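Local coordinates for protein epoxyqueuosine reductase (Streptococcus thermophilus, PDB 5D6S) that is a QueG-family reductase whose single chain holds a cobalamin and two iron/sulfur clusters, at residues Ser183-Ser188 with Val207-Gly212; Leu218-Thr223 with Cys263-Ile268; Lys245-Met248 with Phe252-Lys255; Thr258-Cys263 with Ile326-Asn331. All blocks are in the same frame, centred on the assembly; numbering follows the deposited sequence.

Interaction 1 (Ser183-Ser188 with Val207-Gly212); sequences SKEYGS and VDYGCG. With SF4 (iron/sulfur cluster), chain F.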
loop_
_atom_site.group_PDB
_atom_site.type_symbol
_atom_site.label_atom_id
_atom_site.label_comp_id
_atom_site.label_asym_id
_atom_site.label_seq_id
_atom_site.Cartn_x
_atom_site.Cartn_y
_atom_site.Cartn_z
ATOM N N SER A 183 -8.109 -0.179 15.374
ATOM C CA SER A 183 -9.355 -0.129 16.157
ATOM C C SER A 183 -9.689 -1.509 16.712
ATOM O O SER A 183 -9.342 -2.529 16.104
ATOM C CB SER A 183 -10.523 0.371 15.305
ATOM O OG SER A 183 -11.093 -0.681 14.537
ATOM N N LYS A 184 -10.331 -1.534 17.883
ATOM C CA LYS A 184 -10.865 -2.779 18.488
ATOM C C LYS A 184 -11.868 -3.451 17.569
ATOM O O LYS A 184 -11.843 -4.657 17.359
ATOM C CB LYS A 184 -11.576 -2.478 19.815
ATOM C CG LYS A 184 -10.800 -2.912 21.046
ATOM C CD LYS A 184 -11.661 -2.871 22.302
ATOM C CE LYS A 184 -10.963 -3.562 23.474
ATOM N NZ LYS A 184 -11.879 -3.738 24.638
ATOM N N GLU A 185 -12.731 -2.623 17.011
ATOM C CA GLU A 185 -13.897 -3.063 16.255
ATOM C C GLU A 185 -13.520 -3.723 14.916
ATOM O O GLU A 185 -14.047 -4.787 14.579
ATOM C CB GLU A 185 -14.826 -1.852 15.991
ATOM C CG GLU A 185 -15.427 -1.175 17.224
ATOM C CD GLU A 185 -14.470 -0.237 17.965
ATOM O OE1 GLU A 185 -13.231 -0.439 17.944
ATOM O OE2 GLU A 185 -14.964 0.705 18.607
ATOM N N TYR A 186 -12.611 -3.081 14.168
ATOM C CA TYR A 186 -12.290 -3.471 12.784
ATOM C C TYR A 186 -10.820 -3.740 12.509
ATOM O O TYR A 186 -10.440 -3.971 11.364
ATOM C CB TYR A 186 -12.743 -2.382 11.832
ATOM C CG TYR A 186 -14.172 -1.986 12.012
ATOM C CD1 TYR A 186 -15.200 -2.758 11.470
ATOM C CD2 TYR A 186 -14.515 -0.841 12.722
ATOM C CE1 TYR A 186 -16.529 -2.397 11.636
ATOM C CE2 TYR A 186 -15.837 -0.479 12.896
ATOM C CZ TYR A 186 -16.830 -1.261 12.352
ATOM O OH TYR A 186 -18.132 -0.884 12.492
ATOM N N GLY A 187 -10.007 -3.738 13.553
ATOM C CA GLY A 187 -8.577 -4.002 13.411
ATOM C C GLY A 187 -7.861 -2.822 12.791
ATOM O O GLY A 187 -8.328 -1.692 12.909
ATOM N N SER A 188 -6.721 -3.088 12.135
ATOM C CA SER A 188 -6.037 -2.081 11.297
ATOM C C SER A 188 -6.594 -2.047 9.884
ATOM O O SER A 188 -6.322 -1.102 9.139
ATOM C CB SER A 188 -4.531 -2.298 11.253
ATOM O OG SER A 188 -4.210 -3.674 11.211
ATOM N N VAL A 207 -8.302 6.556 23.165
ATOM C CA VAL A 207 -8.540 5.135 23.385
ATOM C C VAL A 207 -7.672 4.645 24.552
ATOM O O VAL A 207 -6.574 5.163 24.768
ATOM C CB VAL A 207 -8.332 4.331 22.057
ATOM C CG1 VAL A 207 -7.893 2.898 22.309
ATOM C CG2 VAL A 207 -9.605 4.333 21.214
ATOM N N ASP A 208 -8.192 3.669 25.308
ATOM C CA ASP A 208 -7.503 3.115 26.481
ATOM C C ASP A 208 -6.498 2.050 26.036
ATOM O O ASP A 208 -5.397 1.950 26.585
ATOM C CB ASP A 208 -8.508 2.519 27.471
ATOM N N TYR A 209 -6.895 1.256 25.040
ATOM C CA TYR A 209 -6.111 0.094 24.605
ATOM C C TYR A 209 -4.954 0.463 23.687
ATOM O O TYR A 209 -5.040 1.398 22.894
ATOM C CB TYR A 209 -6.992 -0.977 23.947
ATOM C CG TYR A 209 -7.935 -0.475 22.872
ATOM C CD1 TYR A 209 -9.204 -0.011 23.197
ATOM C CD2 TYR A 209 -7.569 -0.494 21.524
ATOM C CE1 TYR A 209 -10.077 0.433 22.214
ATOM C CE2 TYR A 209 -8.438 -0.060 20.538
ATOM C CZ TYR A 209 -9.691 0.402 20.881
ATOM O OH TYR A 209 -10.573 0.827 19.912
ATOM N N GLY A 210 -3.872 -0.294 23.834
ATOM C CA GLY A 210 -2.639 -0.078 23.094
ATOM C C GLY A 210 -1.965 -1.387 22.713
ATOM O O GLY A 210 -2.627 -2.428 22.532
ATOM N N CYS A 211 -0.643 -1.346 22.627
ATOM C CA CYS A 211 0.142 -2.516 22.232
ATOM C C CYS A 211 0.506 -3.400 23.435
ATOM O O CYS A 211 0.326 -4.627 23.412
ATOM C CB CYS A 211 1.422 -2.072 21.497
ATOM S SG CYS A 211 1.215 -1.767 19.725
ATOM N N GLY A 212 1.002 -2.758 24.486
ATOM C CA GLY A 212 1.527 -3.452 25.636
ATOM C C GLY A 212 2.976 -3.740 25.372
ATOM O O GLY A 212 3.744 -2.836 25.045
HETATM FE FE1 SF4 F . 2.452 -4.719 16.580
HETATM FE FE2 SF4 F . 1.307 -6.098 18.454
HETATM FE FE3 SF4 F . -0.098 -5.151 16.577
HETATM FE FE4 SF4 F . 1.015 -3.637 18.383
HETATM S S1 SF4 F . -0.543 -5.011 18.626
HETATM S S2 SF4 F . 0.895 -3.331 16.296
HETATM S S3 SF4 F . 2.871 -4.680 18.643
HETATM S S4 SF4 F . 1.443 -6.551 16.413
#
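Y209 and K184 clasp each other where the loop leading into an iron/sulfur cluster site meets the turn that follows strand 181-182. Two residues beyond Y209, C211 binds the FE4 iron of the cluster through SG at 2.3 Å, so the contact sits on the approach to that site. The one hydrogen bond between the two loops runs from K184 N to Y209 OH, 3.1 Å long and fairly straight at 163°. The phenol oxygen thus acts as acceptor for a backbone amide in the turn. Beside that bond the aliphatic part of the K184 side chain passes over one face of the ring: CG stands 3.6 Å from the ring centroid and only 15° off the normal, which identifies a CH-pi contact. The lysine is extended beyond CG, so CD carries on across the same ring, to 3.7 Å from Y209 CE1. V207 CG1 lies over the centre of the opposite face, so the phenol is sandwiched between a lysine methylene and a valine methyl. The carboxylate of E185, folded back by a bend at its second torsion (78°), brings OE1 to 3.5 Å from Y209 OH, close enough to touch but taken here as no more than a contact. Within the turn, S183 OG accepts from Y186 N at 2.9 Å. Past the turn, S188 touches cobalamin. A serine oxygen taking the amide three residues on is the signature of an ST motif, here with the turn's second residue docked on the tyrosine two residues before the first cysteine of a C-x2-C-x2-C cluster sequence.

Interaction 2 (Leu218-Thr223 with Cys263-Ile268); sequences LDACPT and CDICQI. With SF4 (iron/sulfur cluster), chain G.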
loop_
_atom_site.group_PDB
_atom_site.type_symbol
_atom_site.label_atom_id
_atom_site.label_comp_id
_atom_site.label_asym_id
_atom_site.label_seq_id
_atom_site.Cartn_x
_atom_site.Cartn_y
_atom_site.Cartn_z
ATOM N N LEU A 218 7.111 -6.299 14.850
ATOM C CA LEU A 218 8.562 -6.057 14.807
ATOM C C LEU A 218 9.409 -7.275 14.463
ATOM O O LEU A 218 10.489 -7.131 13.919
ATOM C CB LEU A 218 9.052 -5.538 16.154
ATOM C CG LEU A 218 8.887 -4.054 16.460
ATOM C CD1 LEU A 218 7.480 -3.578 16.193
ATOM C CD2 LEU A 218 9.276 -3.807 17.915
ATOM N N ASP A 219 8.947 -8.462 14.844
ATOM C CA ASP A 219 9.718 -9.695 14.663
ATOM C C ASP A 219 9.331 -10.418 13.397
ATOM O O ASP A 219 10.077 -11.280 12.928
ATOM C CB ASP A 219 9.534 -10.642 15.875
ATOM C CG ASP A 219 10.221 -10.128 17.126
ATOM O OD1 ASP A 219 11.377 -9.652 17.012
ATOM O OD2 ASP A 219 9.601 -10.184 18.214
ATOM N N ALA A 220 8.140 -10.106 12.885
ATOM C CA ALA A 220 7.621 -10.707 11.653
ATOM C C ALA A 220 8.036 -9.927 10.392
ATOM O O ALA A 220 8.126 -10.517 9.309
ATOM C CB ALA A 220 6.096 -10.848 11.728
ATOM N N CYS A 221 8.273 -8.618 10.514
ATOM C CA CYS A 221 8.686 -7.814 9.347
ATOM C C CYS A 221 9.919 -8.447 8.722
ATOM O O CYS A 221 10.955 -8.492 9.375
ATOM C CB CYS A 221 9.019 -6.374 9.728
ATOM S SG CYS A 221 9.462 -5.286 8.335
ATOM N N PRO A 222 9.816 -8.890 7.455
ATOM C CA PRO A 222 10.875 -9.662 6.816
ATOM C C PRO A 222 12.106 -8.868 6.464
ATOM O O PRO A 222 13.144 -9.449 6.146
ATOM C CB PRO A 222 10.222 -10.192 5.540
ATOM C CG PRO A 222 8.831 -9.630 5.496
ATOM C CD PRO A 222 8.741 -8.544 6.510
ATOM N N THR A 223 12.005 -7.555 6.544
ATOM C CA THR A 223 13.158 -6.692 6.336
ATOM C C THR A 223 13.624 -6.017 7.625
ATOM O O THR A 223 14.649 -5.336 7.618
ATOM C CB THR A 223 12.850 -5.572 5.308
ATOM O OG1 THR A 223 11.764 -4.763 5.770
ATOM C CG2 THR A 223 12.476 -6.154 3.980
ATOM N N CYS A 263 2.351 -5.102 1.248
ATOM C CA CYS A 263 2.726 -6.080 2.227
ATOM C C CYS A 263 1.743 -5.947 3.385
ATOM O O CYS A 263 1.451 -4.835 3.832
ATOM C CB CYS A 263 4.173 -5.827 2.677
ATOM S SG CYS A 263 4.817 -6.871 3.995
ATOM N N ASP A 264 1.303 -7.083 3.911
ATOM C CA ASP A 264 0.416 -7.121 5.071
ATOM C C ASP A 264 0.988 -7.885 6.266
ATOM O O ASP A 264 0.301 -8.084 7.256
ATOM C CB ASP A 264 -0.915 -7.722 4.663
ATOM C CG ASP A 264 -1.692 -6.800 3.744
ATOM O OD1 ASP A 264 -1.161 -6.452 2.668
ATOM O OD2 ASP A 264 -2.811 -6.420 4.107
ATOM N N ILE A 265 2.258 -8.269 6.201
ATOM C CA ILE A 265 2.843 -9.132 7.219
ATOM C C ILE A 265 2.694 -8.525 8.638
ATOM O O ILE A 265 2.392 -9.235 9.582
ATOM C CB ILE A 265 4.306 -9.508 6.817
ATOM C CG1 ILE A 265 4.252 -10.473 5.614
ATOM C CG2 ILE A 265 5.089 -10.170 7.956
ATOM C CD1 ILE A 265 5.541 -10.592 4.813
ATOM N N CYS A 266 2.907 -7.218 8.775
ATOM C CA CYS A 266 2.884 -6.532 10.084
ATOM C C CYS A 266 1.472 -6.337 10.616
ATOM O O CYS A 266 1.295 -5.885 11.742
ATOM C CB CYS A 266 3.623 -5.179 10.022
ATOM S SG CYS A 266 3.236 -4.102 8.610
ATOM N N GLN A 267 0.479 -6.684 9.808
ATOM C CA GLN A 267 -0.930 -6.665 10.205
ATOM C C GLN A 267 -1.514 -8.069 10.436
ATOM O O GLN A 267 -2.294 -8.280 11.360
ATOM C CB GLN A 267 -1.769 -5.967 9.126
ATOM C CG GLN A 267 -1.599 -4.448 9.052
ATOM C CD GLN A 267 -2.389 -3.837 7.896
ATOM O OE1 GLN A 267 -1.910 -3.786 6.759
ATOM N NE2 GLN A 267 -3.597 -3.371 8.180
ATOM N N ILE A 268 -1.169 -9.011 9.567
ATOM C CA ILE A 268 -1.517 -10.408 9.751
ATOM C C ILE A 268 -0.977 -10.927 11.102
ATOM O O ILE A 268 -1.639 -11.714 11.781
ATOM C CB ILE A 268 -0.966 -11.258 8.578
ATOM C CG1 ILE A 268 -1.804 -11.016 7.324
ATOM C CG2 ILE A 268 -0.950 -12.747 8.931
ATOM C CD1 ILE A 268 -1.194 -11.553 6.043
HETATM FE FE1 SF4 G . 6.525 -3.095 5.587
HETATM FE FE2 SF4 G . 5.921 -5.600 5.501
HETATM FE FE3 SF4 G . 5.055 -4.116 7.464
HETATM FE FE4 SF4 G . 7.542 -4.750 7.344
HETATM S S1 SF4 G . 5.919 -6.036 7.571
HETATM S S2 SF4 G . 6.721 -2.861 7.678
HETATM S S3 SF4 G . 7.791 -4.765 5.205
HETATM S S4 SF4 G . 4.594 -3.936 5.415
#
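The one ring in this contact is the puckered pyrrolidine of P222 (C-gamma endo), and it meets I265 and the cluster through neighbouring carbons: CG is 3.5 Å from I265 CD1, while CD lies 3.9 Å from the S1 sulfide. The CD1 methyl of I265 ends against CG of the proline ring, carried outward by the extended second torsion of the isoleucine (161°). The other branch of the isoleucine goes to A220, its CG2 lying 3.3 Å from A220 O and 4.0 Å from A220 CB. I265 therefore touches the last residue of helix 216-220 with CG2 and the chain just beyond it with CD1, and these contacts are van der Waals in kind. The stronger tie is the cluster itself: C221 SG binds the FE4 iron at 2.2 Å, C263 SG binds FE2 at 2.3 Å and C266 SG binds FE3 at 2.1 Å, so three thiolates from both segments converge on one cubane. C221, followed by proline, closes a C-x2-C-x2-C-x3-C-P sequence whose first cysteine, C211, serves the other cluster, an exchange of ligands characteristic of two-cluster ferredoxins. C221 comes directly after helix 216-220 and C263 two residues before helix 265-268; L238 of helix 238-243 packs on P222 and C263, and K255 of helix 250-255 gives P222 O a hydrogen bond.

Interaction 3 (Lys245-Met248 with Phe252-Lys255); sequences KGMM and FRKK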
loop_
_atom_site.group_PDB
_atom_site.type_symbol
_atom_site.label_atom_id
_atom_site.label_comp_id
_atom_site.label_asym_id
_atom_site.label_seq_id
_atom_site.Cartn_x
_atom_site.Cartn_y
_atom_site.Cartn_z
ATOM N N LYS A 245 9.989 2.602 -8.395
ATOM C CA LYS A 245 10.374 2.416 -9.783
ATOM C C LYS A 245 11.804 1.948 -9.871
ATOM O O LYS A 245 12.501 1.907 -8.895
ATOM C CB LYS A 245 10.194 3.695 -10.570
ATOM C CG LYS A 245 8.737 4.015 -10.779
ATOM C CD LYS A 245 8.617 5.209 -11.677
ATOM C CE LYS A 245 7.194 5.399 -12.134
ATOM N NZ LYS A 245 7.108 6.766 -12.707
ATOM N N GLY A 246 12.207 1.537 -11.053
ATOM C CA GLY A 246 13.533 1.010 -11.250
ATOM C C GLY A 246 13.651 -0.478 -10.980
ATOM O O GLY A 246 12.703 -1.264 -11.097
ATOM N N MET A 247 14.842 -0.841 -10.561
ATOM C CA MET A 247 15.240 -2.187 -10.388
ATOM C C MET A 247 15.196 -2.481 -8.893
ATOM O O MET A 247 15.923 -1.865 -8.124
ATOM C CB MET A 247 16.638 -2.269 -10.972
ATOM C CG MET A 247 17.056 -3.626 -11.395
ATOM S SD MET A 247 16.282 -4.227 -12.905
ATOM C CE MET A 247 16.682 -5.945 -12.590
ATOM N N MET A 248 14.346 -3.420 -8.470
ATOM C CA MET A 248 14.289 -3.875 -7.065
ATOM C C MET A 248 15.585 -4.530 -6.634
ATOM O O MET A 248 15.992 -5.507 -7.245
ATOM C CB MET A 248 13.158 -4.900 -6.861
ATOM C CG MET A 248 12.902 -5.332 -5.407
ATOM S SD MET A 248 11.482 -6.407 -5.112
ATOM C CE MET A 248 10.107 -5.477 -5.784
ATOM N N PHE A 252 15.214 -7.811 -1.675
ATOM C CA PHE A 252 13.754 -7.790 -1.519
ATOM C C PHE A 252 13.015 -8.704 -2.473
ATOM O O PHE A 252 11.864 -9.009 -2.236
ATOM C CB PHE A 252 13.212 -6.372 -1.654
ATOM C CG PHE A 252 13.947 -5.386 -0.837
ATOM C CD1 PHE A 252 13.952 -5.488 0.532
ATOM C CD2 PHE A 252 14.647 -4.360 -1.427
ATOM C CE1 PHE A 252 14.638 -4.579 1.314
ATOM C CE2 PHE A 252 15.338 -3.442 -0.661
ATOM C CZ PHE A 252 15.335 -3.558 0.720
ATOM N N ARG A 253 13.681 -9.142 -3.537
ATOM C CA ARG A 253 13.062 -9.975 -4.553
ATOM C C ARG A 253 12.525 -11.271 -3.943
ATOM O O ARG A 253 11.319 -11.586 -4.057
ATOM C CB ARG A 253 14.060 -10.293 -5.653
ATOM C CG ARG A 253 14.566 -9.052 -6.394
ATOM C CD ARG A 253 15.559 -9.376 -7.496
ATOM N NE ARG A 253 16.252 -8.193 -7.984
ATOM C CZ ARG A 253 17.235 -8.216 -8.874
ATOM N NH1 ARG A 253 17.648 -9.336 -9.416
ATOM N NH2 ARG A 253 17.801 -7.105 -9.241
ATOM N N LYS A 254 13.414 -12.009 -3.286
ATOM C CA LYS A 254 13.040 -13.271 -2.653
ATOM C C LYS A 254 11.907 -13.043 -1.628
ATOM O O LYS A 254 10.979 -13.838 -1.502
ATOM C CB LYS A 254 14.262 -13.865 -1.987
ATOM C CG LYS A 254 14.196 -15.353 -1.774
ATOM C CD LYS A 254 15.449 -15.827 -1.045
ATOM C CE LYS A 254 15.284 -17.237 -0.487
ATOM N NZ LYS A 254 16.482 -17.663 0.292
ATOM N N LYS A 255 11.953 -11.902 -0.956
ATOM C CA LYS A 255 11.066 -11.649 0.158
ATOM C C LYS A 255 9.648 -11.231 -0.163
ATOM O O LYS A 255 8.775 -11.349 0.701
ATOM C CB LYS A 255 11.691 -10.609 1.087
ATOM C CG LYS A 255 13.073 -11.019 1.573
ATOM C CD LYS A 255 13.575 -10.097 2.663
ATOM C CE LYS A 255 14.884 -10.592 3.221
ATOM N NZ LYS A 255 15.454 -9.624 4.195
#
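R253, on helix 250-255, holds the carbonyl of M248 in a side-on, two-nitrogen arginine-to-carbonyl grip between that helix and the loop before it, which comes from helix 238-243. CB departs alongside the loop, and the first torsion (-62°) sets CG anti to the carbonyl carbon of R253; contact begins at that CG, 4.2 Å from M248 CG, as the two side chains run antiparallel alongside each other. The arginine is extended from CG to NE. CD follows at 3.9 Å from M248 O, and NE then donates to this oxygen at 2.8 Å with an N-H...O angle of 160°. Beyond CZ, NH2 donates to the same M248 O at 3.1 Å, more bent at 138°. The oxygen lies practically in the guanidinium plane, whereas the two nitrogens reach it from opposite faces of the carbonyl plane, each moderately tilted. Two bonds to one acceptor restrict rotation of the guanidinium about its chain. NH2 also forms a salt bridge with E389, and W359 makes a cation-pi contact with the arginine, which ties the arginine to later helices and probably keeps the positive charge well compensated in this buried place. M248 also packs on F252, the first residue of 252-255: SD lies 3.9 Å from F252 CB, and CG comes to the edge of the phenylalanine ring, near its plane. At the far end of the arginine, the M247 methyl carbon CE rests 3.7 Å from R253 NH2, approaching the guanidinium obliquely.

Interaction 4 (Thr258-Cys263 with Ile326-Asn331); sequences TVIYGC and IIALAN. With SF4 (iron/sulfur cluster), chain G.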
loop_
_atom_site.group_PDB
_atom_site.type_symbol
_atom_site.label_atom_id
_atom_site.label_comp_id
_atom_site.label_asym_id
_atom_site.label_seq_id
_atom_site.Cartn_x
_atom_site.Cartn_y
_atom_site.Cartn_z
ATOM N N THR A 258 5.172 -14.068 -3.393
ATOM C CA THR A 258 4.247 -13.885 -4.529
ATOM C C THR A 258 3.358 -12.664 -4.368
ATOM O O THR A 258 2.449 -12.447 -5.136
ATOM C CB THR A 258 3.345 -15.130 -4.714
ATOM O OG1 THR A 258 2.556 -15.341 -3.533
ATOM C CG2 THR A 258 4.200 -16.361 -4.976
ATOM N N VAL A 259 3.634 -11.846 -3.368
ATOM C CA VAL A 259 2.846 -10.635 -3.133
ATOM C C VAL A 259 3.399 -9.535 -4.017
ATOM O O VAL A 259 4.439 -8.948 -3.688
ATOM C CB VAL A 259 2.886 -10.192 -1.652
ATOM C CG1 VAL A 259 2.009 -8.981 -1.453
ATOM C CG2 VAL A 259 2.385 -11.306 -0.739
ATOM N N ILE A 260 2.699 -9.260 -5.119
ATOM C CA ILE A 260 3.189 -8.347 -6.139
ATOM C C ILE A 260 2.784 -6.897 -5.944
ATOM O O ILE A 260 3.119 -6.039 -6.751
ATOM C CB ILE A 260 2.748 -8.758 -7.560
ATOM C CG1 ILE A 260 1.250 -8.603 -7.738
ATOM C CG2 ILE A 260 3.237 -10.164 -7.889
ATOM C CD1 ILE A 260 0.741 -9.034 -9.099
ATOM N N TYR A 261 2.072 -6.615 -4.873
ATOM C CA TYR A 261 1.724 -5.230 -4.515
ATOM C C TYR A 261 1.401 -5.116 -3.019
ATOM O O TYR A 261 0.513 -5.790 -2.507
ATOM C CB TYR A 261 0.537 -4.708 -5.334
ATOM C CG TYR A 261 0.357 -3.225 -5.167
ATOM C CD1 TYR A 261 1.177 -2.339 -5.841
ATOM C CD2 TYR A 261 -0.595 -2.700 -4.292
ATOM C CE1 TYR A 261 1.061 -0.965 -5.668
ATOM C CE2 TYR A 261 -0.736 -1.327 -4.129
ATOM C CZ TYR A 261 0.114 -0.463 -4.814
ATOM O OH TYR A 261 0.034 0.906 -4.643
ATOM N N GLY A 262 2.145 -4.275 -2.314
ATOM C CA GLY A 262 1.935 -4.103 -0.885
ATOM C C GLY A 262 2.502 -5.247 -0.068
ATOM O O GLY A 262 3.089 -6.197 -0.604
ATOM N N CYS A 263 2.351 -5.102 1.248
ATOM C CA CYS A 263 2.726 -6.080 2.227
ATOM C C CYS A 263 1.743 -5.947 3.385
ATOM O O CYS A 263 1.451 -4.835 3.832
ATOM C CB CYS A 263 4.173 -5.827 2.677
ATOM S SG CYS A 263 4.817 -6.871 3.995
ATOM N N ILE A 326 7.148 -10.921 -12.567
ATOM C CA ILE A 326 8.332 -11.698 -12.989
ATOM C C ILE A 326 9.044 -12.209 -11.755
ATOM O O ILE A 326 9.463 -13.368 -11.686
ATOM C CB ILE A 326 9.277 -10.874 -13.850
ATOM C CG1 ILE A 326 8.636 -10.641 -15.214
ATOM C CG2 ILE A 326 10.599 -11.600 -14.023
ATOM C CD1 ILE A 326 9.243 -9.479 -15.947
ATOM N N ILE A 327 9.122 -11.361 -10.745
ATOM C CA ILE A 327 9.753 -11.772 -9.519
ATOM C C ILE A 327 8.978 -12.909 -8.851
ATOM O O ILE A 327 9.583 -13.848 -8.314
ATOM C CB ILE A 327 9.949 -10.592 -8.584
ATOM C CG1 ILE A 327 10.991 -9.643 -9.198
ATOM C CG2 ILE A 327 10.426 -11.070 -7.223
ATOM C CD1 ILE A 327 11.037 -8.253 -8.585
ATOM N N ALA A 328 7.659 -12.810 -8.845
ATOM C CA ALA A 328 6.828 -13.845 -8.237
ATOM C C ALA A 328 7.070 -15.159 -8.949
ATOM O O ALA A 328 7.353 -16.181 -8.315
ATOM C CB ALA A 328 5.354 -13.469 -8.337
ATOM N N LEU A 329 6.983 -15.126 -10.280
ATOM C CA LEU A 329 7.272 -16.318 -11.078
ATOM C C LEU A 329 8.648 -16.924 -10.762
ATOM O O LEU A 329 8.788 -18.145 -10.722
ATOM C CB LEU A 329 7.187 -16.002 -12.558
ATOM C CG LEU A 329 5.764 -15.780 -12.995
ATOM C CD1 LEU A 329 5.764 -15.238 -14.420
ATOM C CD2 LEU A 329 4.953 -17.054 -12.908
ATOM N N ALA A 330 9.652 -16.081 -10.534
ATOM C CA ALA A 330 10.941 -16.604 -10.156
ATOM C C ALA A 330 10.890 -17.245 -8.751
ATOM O O ALA A 330 11.440 -18.309 -8.523
ATOM C CB ALA A 330 11.979 -15.508 -10.218
ATOM N N ASN A 331 10.216 -16.587 -7.814
ATOM C CA ASN A 331 10.035 -17.137 -6.472
ATOM C C ASN A 331 9.248 -18.449 -6.418
ATOM O O ASN A 331 9.471 -19.265 -5.528
ATOM C CB ASN A 331 9.367 -16.103 -5.566
ATOM C CG ASN A 331 10.325 -15.015 -5.165
ATOM O OD1 ASN A 331 11.561 -15.188 -5.274
ATOM N ND2 ASN A 331 9.790 -13.884 -4.716
HETATM FE FE1 SF4 G . 6.525 -3.095 5.587
HETATM FE FE2 SF4 G . 5.921 -5.600 5.501
HETATM FE FE3 SF4 G . 5.055 -4.116 7.464
HETATM FE FE4 SF4 G . 7.542 -4.750 7.344
HETATM S S1 SF4 G . 5.919 -6.036 7.571
HETATM S S2 SF4 G . 6.721 -2.861 7.678
HETATM S S3 SF4 G . 7.791 -4.765 5.205
HETATM S S4 SF4 G . 4.594 -3.936 5.415
#
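Apolar packing accounts for the direct contact between T258 or I260 and A328 of helix 318-331. A328 CB lies 4.0 Å from T258 CA and also 4.0 Å from I260 CG2, so one methyl group serves both residues of the loop. I260 presents CG2 because its first torsion (68°) turns CG1 between the backbone N and the carbonyl carbon, putting CG2 anti to the carbonyl carbon. The backbones come close, with the CA atoms of T258 and A328 only 4.5 Å apart, an approach that goes with the short alanine side chain. Polar ties flank this packing and come from amide side chains of the same helix: N324 ND2 donates to I260 O, while N331 ND2 donates to K257 O, just ahead of T258. T258 and I260 also make backbone hydrogen bonds with K118. Metal coordination comes three residues beyond I260, where C263 holds the second cluster. The chemistry implies a division of labour: the alanine contact is van der Waals and has little directional content, whereas the bonds from N324 and N331 would orient this cluster-bound loop on helix 318-331, while the backbone bonds hold it to K118.

How the interactions relate
Along the chain interaction 1 closes before the others open, interaction 3 falls between the two segments of interaction 2, and interaction 4 crosses interaction 2, sharing C263. Interactions 1 and 2 have centres about 18 Å apart and touch through S188 OG and Q267 NE2; interaction 1 supplies one cysteine to one cluster, interaction 2 three to the other. The centres of interactions 3 and 4 lie about 9 Å apart, linked by R253 O and N331 ND2, where helix 250-255 meets helix 318-331. The centres of interactions 1 and 3 are about 33 Å apart, on opposite sides of the chain's centre. Loop 258-263, ending in C263, thus leads from the cluster to helix 318-331.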